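Local coordinates for carboxypeptidase D (Drosophila melanogaster, PDB 3MN8), which is a zinc-dependent metallocarboxypeptidase of the M14 family that removes C-terminal arginine or lysine from peptides and proteins, here its first carboxypeptidase domain with the transthyretin-like domain that follows, at residues A[45-50]-A[74-79]; A[219-224]-A[306-311]. All blocks are in the same frame, centred on the assembly; numbering follows the deposited sequence.

Contact 1 (A[45-50]-A[74-79])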
loop_
_atom_site.group_PDB
_atom_site.type_symbol
_atom_site.label_atom_id
_atom_site.label_comp_id
_atom_site.label_asym_id
_atom_site.label_seq_id
_atom_site.Cartn_x
_atom_site.Cartn_y
_atom_site.Cartn_z
ATOM N N GLN A 45 12.650 19.920 1.707
ATOM C CA GLN A 45 13.473 19.102 0.821
ATOM C C GLN A 45 12.649 18.112 0.023
ATOM O O GLN A 45 12.996 17.773 -1.109
ATOM C CB GLN A 45 14.563 18.379 1.604
ATOM C CG GLN A 45 15.626 19.340 2.130
ATOM C CD GLN A 45 16.938 18.657 2.420
ATOM O OE1 GLN A 45 17.016 17.788 3.282
ATOM N NE2 GLN A 45 17.980 19.046 1.699
ATOM N N LEU A 46 11.548 17.663 0.616
ATOM C CA LEU A 46 10.643 16.714 -0.036
ATOM C C LEU A 46 9.799 17.346 -1.156
ATOM O O LEU A 46 9.732 16.826 -2.262
ATOM C CB LEU A 46 9.736 16.054 1.009
ATOM C CG LEU A 46 8.568 15.221 0.481
ATOM C CD1 LEU A 46 9.088 14.138 -0.459
ATOM C CD2 LEU A 46 7.770 14.620 1.629
ATOM N N GLU A 47 9.157 18.467 -0.852
ATOM C CA GLU A 47 8.376 19.197 -1.835
ATOM C C GLU A 47 9.272 19.575 -3.002
ATOM O O GLU A 47 8.898 19.406 -4.171
ATOM C CB GLU A 47 7.745 20.446 -1.203
ATOM C CG GLU A 47 6.686 20.139 -0.142
ATOM C CD GLU A 47 6.223 21.378 0.599
ATOM O OE1 GLU A 47 6.964 22.387 0.587
ATOM O OE2 GLU A 47 5.129 21.349 1.203
ATOM N N ASP A 48 10.468 20.066 -2.675
ATOM C CA ASP A 48 11.445 20.461 -3.683
ATOM C C ASP A 48 11.814 19.296 -4.605
ATOM O O ASP A 48 11.889 19.462 -5.829
ATOM C CB ASP A 48 12.699 21.058 -3.029
ATOM C CG ASP A 48 12.446 22.428 -2.402
ATOM O OD1 ASP A 48 11.450 23.095 -2.771
ATOM O OD2 ASP A 48 13.258 22.844 -1.540
ATOM N N LEU A 49 12.026 18.116 -4.029
ATOM C CA LEU A 49 12.451 16.977 -4.836
ATOM C C LEU A 49 11.339 16.445 -5.740
ATOM O O LEU A 49 11.600 16.000 -6.874
ATOM C CB LEU A 49 13.014 15.855 -3.969
ATOM C CG LEU A 49 13.695 14.761 -4.798
ATOM C CD1 LEU A 49 14.926 14.230 -4.076
ATOM C CD2 LEU A 49 12.726 13.645 -5.132
ATOM N N PHE A 50 10.108 16.496 -5.231
ATOM C CA PHE A 50 8.936 16.052 -5.975
ATOM C C PHE A 50 8.607 16.960 -7.147
ATOM O O PHE A 50 8.121 16.494 -8.170
ATOM C CB PHE A 50 7.725 15.952 -5.059
ATOM C CG PHE A 50 7.587 14.620 -4.391
ATOM C CD1 PHE A 50 8.624 13.700 -4.441
ATOM C CD2 PHE A 50 6.426 14.287 -3.716
ATOM C CE1 PHE A 50 8.496 12.469 -3.830
ATOM C CE2 PHE A 50 6.290 13.060 -3.101
ATOM C CZ PHE A 50 7.322 12.151 -3.156
ATOM N N ASN A 74 2.023 20.483 3.619
ATOM C CA ASN A 74 1.380 19.787 2.525
ATOM C C ASN A 74 1.559 18.284 2.594
ATOM O O ASN A 74 2.670 17.798 2.761
ATOM C CB ASN A 74 1.898 20.305 1.185
ATOM C CG ASN A 74 1.260 21.627 0.787
ATOM O OD1 ASN A 74 0.086 21.892 1.078
ATOM N ND2 ASN A 74 2.032 22.464 0.116
ATOM N N LEU A 75 0.452 17.560 2.464
ATOM C CA LEU A 75 0.479 16.112 2.317
ATOM C C LEU A 75 0.474 15.804 0.829
ATOM O O LEU A 75 -0.512 16.071 0.143
ATOM C CB LEU A 75 -0.730 15.470 3.003
ATOM C CG LEU A 75 -0.743 15.316 4.537
ATOM C CD1 LEU A 75 0.167 16.320 5.221
ATOM C CD2 LEU A 75 -2.148 15.447 5.085
ATOM N N LEU A 76 1.581 15.246 0.337
ATOM C CA LEU A 76 1.815 15.099 -1.100
ATOM C C LEU A 76 2.053 13.646 -1.520
ATOM O O LEU A 76 2.649 12.867 -0.777
ATOM C CB LEU A 76 3.039 15.918 -1.513
ATOM C CG LEU A 76 3.022 17.433 -1.340
ATOM C CD1 LEU A 76 4.430 18.002 -1.512
ATOM C CD2 LEU A 76 2.055 18.076 -2.322
ATOM N N ALA A 77 1.611 13.300 -2.729
ATOM C CA ALA A 77 1.855 11.972 -3.290
ATOM C C ALA A 77 2.398 12.079 -4.697
ATOM O O ALA A 77 1.783 12.712 -5.553
ATOM C CB ALA A 77 0.586 11.152 -3.302
ATOM N N LEU A 78 3.544 11.448 -4.941
ATOM C CA LEU A 78 4.101 11.422 -6.280
ATOM C C LEU A 78 3.602 10.200 -7.000
ATOM O O LEU A 78 3.864 9.079 -6.568
ATOM C CB LEU A 78 5.630 11.390 -6.250
ATOM C CG LEU A 78 6.324 11.568 -7.613
ATOM C CD1 LEU A 78 6.219 13.016 -8.095
ATOM C CD2 LEU A 78 7.796 11.135 -7.582
ATOM N N GLN A 79 2.887 10.424 -8.096
ATOM C CA GLN A 79 2.506 9.360 -9.020
ATOM C C GLN A 79 3.551 9.116 -10.100
ATOM O O GLN A 79 4.077 10.055 -10.690
ATOM C CB GLN A 79 1.190 9.701 -9.704
ATOM C CG GLN A 79 0.922 8.889 -10.927
ATOM C CD GLN A 79 -0.271 9.409 -11.675
ATOM O OE1 GLN A 79 -0.621 10.581 -11.559
ATOM N NE2 GLN A 79 -0.904 8.543 -12.456
#

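Contact 2 (A[219-224]-A[306-311])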
loop_
_atom_site.group_PDB
_atom_site.type_symbol
_atom_site.label_atom_id
_atom_site.label_comp_id
_atom_site.label_asym_id
_atom_site.label_seq_id
_atom_site.Cartn_x
_atom_site.Cartn_y
_atom_site.Cartn_z
ATOM N N GLY A 219 9.987 0.209 14.788
ATOM C CA GLY A 219 9.833 -0.268 16.145
ATOM C C GLY A 219 10.125 -1.746 16.153
ATOM O O GLY A 219 10.530 -2.324 17.166
ATOM N N ALA A 220 9.935 -2.362 14.996
ATOM C CA ALA A 220 10.193 -3.783 14.879
ATOM C C ALA A 220 10.458 -4.097 13.423
ATOM O O ALA A 220 10.420 -3.204 12.585
ATOM C CB ALA A 220 9.008 -4.589 15.416
ATOM N N VAL A 221 10.734 -5.366 13.135
ATOM C CA VAL A 221 11.041 -5.810 11.782
ATOM C C VAL A 221 10.148 -6.988 11.406
ATOM O O VAL A 221 10.447 -8.135 11.751
ATOM C CB VAL A 221 12.507 -6.245 11.659
ATOM C CG1 VAL A 221 12.903 -6.294 10.193
ATOM C CG2 VAL A 221 13.420 -5.293 12.430
ATOM N N VAL A 222 9.057 -6.709 10.694
ATOM C CA VAL A 222 8.047 -7.735 10.426
ATOM C C VAL A 222 7.000 -7.272 9.411
ATOM O O VAL A 222 6.724 -6.076 9.278
ATOM C CB VAL A 222 7.312 -8.150 11.739
ATOM C CG1 VAL A 222 6.441 -6.992 12.249
ATOM C CG2 VAL A 222 6.475 -9.439 11.556
ATOM N N ALA A 223 6.410 -8.237 8.717
ATOM C CA ALA A 223 5.370 -7.974 7.743
ATOM C C ALA A 223 4.007 -8.377 8.330
ATOM O O ALA A 223 3.729 -9.572 8.538
ATOM C CB ALA A 223 5.666 -8.738 6.461
ATOM N N SER A 224 3.178 -7.362 8.595
ATOM C CA SER A 224 1.901 -7.519 9.291
ATOM C C SER A 224 0.725 -7.263 8.363
ATOM O O SER A 224 0.759 -6.352 7.539
ATOM C CB SER A 224 1.827 -6.545 10.474
ATOM O OG SER A 224 0.630 -6.695 11.228
ATOM N N LEU A 306 10.005 -1.665 9.547
ATOM C CA LEU A 306 11.303 -1.693 8.866
ATOM C C LEU A 306 12.515 -1.836 9.783
ATOM O O LEU A 306 13.449 -2.578 9.473
ATOM C CB LEU A 306 11.471 -0.459 7.973
ATOM C CG LEU A 306 10.402 -0.384 6.893
ATOM C CD1 LEU A 306 10.393 0.962 6.202
ATOM C CD2 LEU A 306 10.611 -1.500 5.899
ATOM N N SER A 307 12.507 -1.128 10.906
ATOM C CA SER A 307 13.655 -1.142 11.797
ATOM C C SER A 307 13.240 -1.342 13.241
ATOM O O SER A 307 12.094 -1.070 13.616
ATOM C CB SER A 307 14.438 0.160 11.669
ATOM O OG SER A 307 13.564 1.279 11.747
ATOM N N CYS A 308 14.180 -1.838 14.040
ATOM C CA CYS A 308 14.016 -1.908 15.480
ATOM C C CYS A 308 14.086 -0.507 16.049
ATOM O O CYS A 308 13.310 -0.141 16.934
ATOM C CB CYS A 308 15.111 -2.775 16.101
ATOM S SG CYS A 308 14.865 -4.534 15.832
ATOM N N CYS A 309 15.028 0.278 15.538
ATOM C CA CYS A 309 15.119 1.686 15.908
ATOM C C CYS A 309 14.155 2.559 15.087
ATOM O O CYS A 309 14.266 2.661 13.855
ATOM C CB CYS A 309 16.542 2.185 15.746
ATOM S SG CYS A 309 16.732 3.895 16.265
ATOM N N LYS A 310 13.208 3.186 15.776
ATOM C CA LYS A 310 12.191 3.988 15.106
ATOM C C LYS A 310 12.806 5.084 14.233
ATOM O O LYS A 310 12.437 5.244 13.068
ATOM C CB LYS A 310 11.232 4.597 16.132
ATOM C CG LYS A 310 10.418 3.571 16.891
ATOM C CD LYS A 310 9.416 4.222 17.850
ATOM C CE LYS A 310 8.217 3.278 18.104
ATOM N NZ LYS A 310 7.109 3.880 18.923
ATOM N N TYR A 311 13.746 5.832 14.806
ATOM C CA TYR A 311 14.391 6.952 14.113
ATOM C C TYR A 311 15.909 6.799 14.119
ATOM O O TYR A 311 16.578 7.410 14.945
ATOM C CB TYR A 311 14.040 8.274 14.805
ATOM C CG TYR A 311 14.136 9.510 13.924
ATOM C CD1 TYR A 311 13.307 10.607 14.147
ATOM C CD2 TYR A 311 15.037 9.581 12.869
ATOM C CE1 TYR A 311 13.370 11.742 13.354
ATOM C CE2 TYR A 311 15.103 10.713 12.056
ATOM C CZ TYR A 311 14.266 11.790 12.312
ATOM O OH TYR A 311 14.324 12.921 11.529
#

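Contact 1 (A[45-50]-A[74-79])
Glu47 and Phe50, one turn apart on helix 43-56, meet Asn74, Leu76 and Leu78 of strand 74-80. The helix segment runs 30° from the strand direction, the two short axes 9.9 Å apart. Glu47 can be followed outward: CB lies 4.1 Å from Leu76 CD1, CG touches the same methyl more closely, and OE2 reaches Asn74, 3.4 Å from its CB. With CG anti to the carbonyl carbon (chi1 -67°) and the chain extended beyond it, the carboxylate is carried past Leu76 to the start of the strand. There Asn74 ND2 gives OE2 a weak, bent hydrogen bond of 3.5 Å, the amide and carboxylate planes 44° apart; Gln43 NE2 is a second donor to OE2. Phe50 makes the apolar part. Leu78 CB sits over one face of its ring, a CH-pi contact 3.7 Å from the centroid, while Leu46 CD1 lies over the centre of the opposite face. The ring is thus clamped between a helix leucine and a strand leucine, and its edge faces Leu76 O. With an alanine here, Leu78 CB and Leu46 CD1 are likely to lose the ring face each rests on, and a gap to open between helix and strand. Val63 and Pro141 also touch the ring. This is helix-on-sheet packing in the alpha/beta fold of M14 carboxypeptidases, with helix 43-56 lying against the antiparallel edge of the central sheet.

Contact 2 (A[219-224]-A[306-311])
Leu306 meets Val221 through its backbone: its O lies 3.8 Å from Val221 CG1, while its side chain turns off toward Tyr255 and Asn324. Ser307 supplies the one hydrogen bond between the segments, its O accepting Gly219 N at 2.7 Å, the donor nearly in line with the carbonyl (162° at the oxygen). Its hydroxyl reaches forward along its own segment and donates to Cys309 O at 2.6 Å, from above that carbonyl's plane. Cys308 follows with SG 3.8 Å from Val221 CG2; having SG anti to the carbonyl carbon (chi1 -75°) puts the sulfur beside this methyl, where it is bonded to Cys268. Cys309 is tied by a second disulfide to Cys156. Lys310 then lays the start of its extended chain against Gly219, CG 4.0 Å from Gly219 CA; the nearest side-chain atoms of Lys310 and the zinc ligand Glu104 are about 4 Å apart. Gly219 has positive phi (127°), a backbone shape that glycine readily adopts. Residues 219-221, leading from strand 212-217, which ends in zinc ligand His217, into strand 222-225, meet the loop after strand 300-305, which ends in Glu305, the probable proton donor/acceptor: they border the M14 active site.

Both contacts belong to the peptidase M14 domain and reach its eight-stranded mixed sheet, but at different places: contact 1 near the edge strand 61-68, contact 2 where strands 212-217 and 300-305 end and strand 222-225 begins. Their centres are 24 Å apart, and they do not touch. Each is partly buried. In contact 1 an aromatic ring and leucines form the buried part, with a polar pair at the margin, away from the annotated sites. Contact 2 joins two loops mainly through backbone, with one backbone hydrogen bond, a valine against a disulfide sulfur and a lysine stem, close to the zinc and the bound (2-guanidinoethylmercapto)succinic acid.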